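Local coordinates for protein ascorbate-specific PTS system EIIA component (Streptococcus pyogenes serotype M1, PDB 2OQT) that probably serves as the phosphoryl-carrying IIA component of a phosphotransferase system that takes up ascorbate and phosphorylates it during transport, at residues A[29-34]-A[80-84]. Sequence-based numbering, arbitrary orientation.
Sequences LAVQPL and AFALI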
loop_
_atom_site.group_PDB
_atom_site.type_symbol
_atom_site.label_atom_id
_atom_site.label_comp_id
_atom_site.label_asym_id
_atom_site.label_seq_id
_atom_site.Cartn_x
_atom_site.Cartn_y
_atom_site.Cartn_z
ATOM N N LEU A 29 -5.851 3.936 -7.618
ATOM C CA LEU A 29 -6.756 3.011 -6.923
ATOM C C LEU A 29 -6.233 2.710 -5.536
ATOM O O LEU A 29 -7.005 2.391 -4.636
ATOM C CB LEU A 29 -6.937 1.700 -7.727
ATOM C CG LEU A 29 -7.713 1.692 -9.077
ATOM C CD1 LEU A 29 -7.467 0.361 -9.774
ATOM C CD2 LEU A 29 -9.259 1.984 -8.926
ATOM N N ALA A 30 -4.918 2.806 -5.350
ATOM C CA ALA A 30 -4.326 2.392 -4.105
ATOM C C ALA A 30 -4.437 3.510 -3.073
ATOM O O ALA A 30 -4.463 3.260 -1.862
ATOM C CB ALA A 30 -2.892 1.969 -4.319
ATOM N N VAL A 31 -4.495 4.745 -3.547
ATOM C CA VAL A 31 -4.586 5.916 -2.673
ATOM C C VAL A 31 -6.059 6.253 -2.386
ATOM O O VAL A 31 -6.387 6.838 -1.368
ATOM C CB VAL A 31 -3.881 7.159 -3.311
ATOM C CG1 VAL A 31 -3.934 8.357 -2.367
ATOM C CG2 VAL A 31 -2.416 6.870 -3.665
ATOM N N GLN A 32 -6.946 5.899 -3.311
ATOM C CA GLN A 32 -8.366 6.203 -3.178
ATOM C C GLN A 32 -8.911 5.864 -1.795
ATOM O O GLN A 32 -9.421 6.739 -1.106
ATOM C CB GLN A 32 -9.160 5.512 -4.290
ATOM C CG GLN A 32 -10.618 5.891 -4.334
ATOM C CD GLN A 32 -10.810 7.370 -4.161
ATOM O OE1 GLN A 32 -10.370 8.168 -4.997
ATOM N NE2 GLN A 32 -11.451 7.760 -3.045
ATOM N N PRO A 33 -8.753 4.623 -1.337
ATOM C CA PRO A 33 -9.364 4.285 -0.028
ATOM C C PRO A 33 -8.954 5.207 1.132
ATOM O O PRO A 33 -9.523 5.100 2.238
ATOM C CB PRO A 33 -8.853 2.869 0.245
ATOM C CG PRO A 33 -8.555 2.314 -1.065
ATOM C CD PRO A 33 -8.028 3.474 -1.901
ATOM N N LEU A 34 -7.977 6.091 0.887
ATOM C CA LEU A 34 -7.421 6.959 1.923
ATOM C C LEU A 34 -7.932 8.354 1.766
ATOM O O LEU A 34 -7.811 9.208 2.646
ATOM C CB LEU A 34 -5.920 6.964 1.817
ATOM C CG LEU A 34 -5.201 6.186 2.905
ATOM C CD1 LEU A 34 -5.973 4.981 3.374
ATOM C CD2 LEU A 34 -3.757 5.884 2.502
ATOM N N ALA A 80 -1.856 6.621 8.112
ATOM C CA ALA A 80 -2.810 5.661 7.559
ATOM C C ALA A 80 -2.060 4.710 6.679
ATOM O O ALA A 80 -0.951 5.020 6.210
ATOM C CB ALA A 80 -3.870 6.378 6.737
ATOM N N PHE A 81 -2.664 3.538 6.522
ATOM C CA PHE A 81 -2.292 2.547 5.553
ATOM C C PHE A 81 -3.553 2.248 4.770
ATOM O O PHE A 81 -4.666 2.328 5.316
ATOM C CB PHE A 81 -1.862 1.233 6.186
ATOM C CG PHE A 81 -0.496 1.254 6.852
ATOM C CD1 PHE A 81 0.684 1.315 6.084
ATOM C CD2 PHE A 81 -0.387 1.136 8.257
ATOM C CE1 PHE A 81 1.961 1.295 6.722
ATOM C CE2 PHE A 81 0.865 1.116 8.903
ATOM C CZ PHE A 81 2.048 1.192 8.129
ATOM N N ALA A 82 -3.344 1.863 3.509
ATOM C CA ALA A 82 -4.364 1.300 2.665
ATOM C C ALA A 82 -3.804 -0.009 2.095
ATOM O O ALA A 82 -2.596 -0.239 2.176
ATOM C CB ALA A 82 -4.782 2.299 1.577
ATOM N N LEU A 83 -4.673 -0.887 1.578
ATOM C CA LEU A 83 -4.246 -2.182 0.986
ATOM C C LEU A 83 -5.168 -2.635 -0.112
ATOM O O LEU A 83 -6.354 -2.942 0.116
ATOM C CB LEU A 83 -4.091 -3.284 2.031
ATOM C CG LEU A 83 -3.750 -4.749 1.693
ATOM C CD1 LEU A 83 -3.106 -4.929 0.387
ATOM C CD2 LEU A 83 -2.811 -5.332 2.756
ATOM N N ILE A 84 -4.617 -2.693 -1.313
ATOM C CA ILE A 84 -5.394 -3.102 -2.464
ATOM C C ILE A 84 -4.740 -4.286 -3.191
ATOM O O ILE A 84 -3.563 -4.601 -3.005
ATOM C CB ILE A 84 -5.802 -1.910 -3.404
ATOM C CG1 ILE A 84 -4.636 -1.474 -4.304
ATOM C CG2 ILE A 84 -6.337 -0.749 -2.590
ATOM C CD1 ILE A 84 -5.046 -1.012 -5.704
#
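Ile84 lies against one turn of the helix, its two branches spread over the backbone of Leu29 and Ala30, and shows how a beta-branched residue can cover a helix where the facing side chain is a single methyl. Ile84 CD1, ending the longer branch, lies 3.8 Å from Ala30 CA and also meets Leu29 CB. Ile84 CG1 rests against Ala30 CB at 3.9 Å, while its CG2 turns to the Leu29 carbonyl and to the ring of Pro33. Behind this spread is a chi1 of 79°, which sets CG1 between the backbone N and the carbonyl carbon and leaves CG2 anti to that carbon. The Pro33 ring crosses the isoleucine side chain at about a right angle, with its CG 4.1 Å from Ile84 CG2.

Two residues back along the strand, Ala82 directs its methyl at the helix, where Ala30 O lies 3.6 Å from Ala82 CB. Alternation of this kind is expected where a helix covers one face of a beta-sheet, as in the alpha/beta fold of type 2 EIIA domains: Ala80, Ala82 and Ile84 of strand 80-86 point toward helix 23-36, whereas Phe81 and Leu83 point away and pack on helix 4-10. Strand 80-86 runs between strands 14-18 and 97-105, and the latter supplies Leu101 beside Ala30 and Thr103, whose hydroxyl makes a weak hydrogen bond with Ala30 O near the helix kink.

At that kink, Leu34 turns its forked end onto the Ala82 methyl, both branches coming from the same side. Leu34 CD1 comes within 3.4 Å of Ala82 CB, its CD2 touches the same methyl from 3.8 Å, and its CG sits 4.1 Å from Ala80 CB. CD1 also adjoins Phe81 O, which accepts a hydrogen bond from the hydroxyl of Ser13.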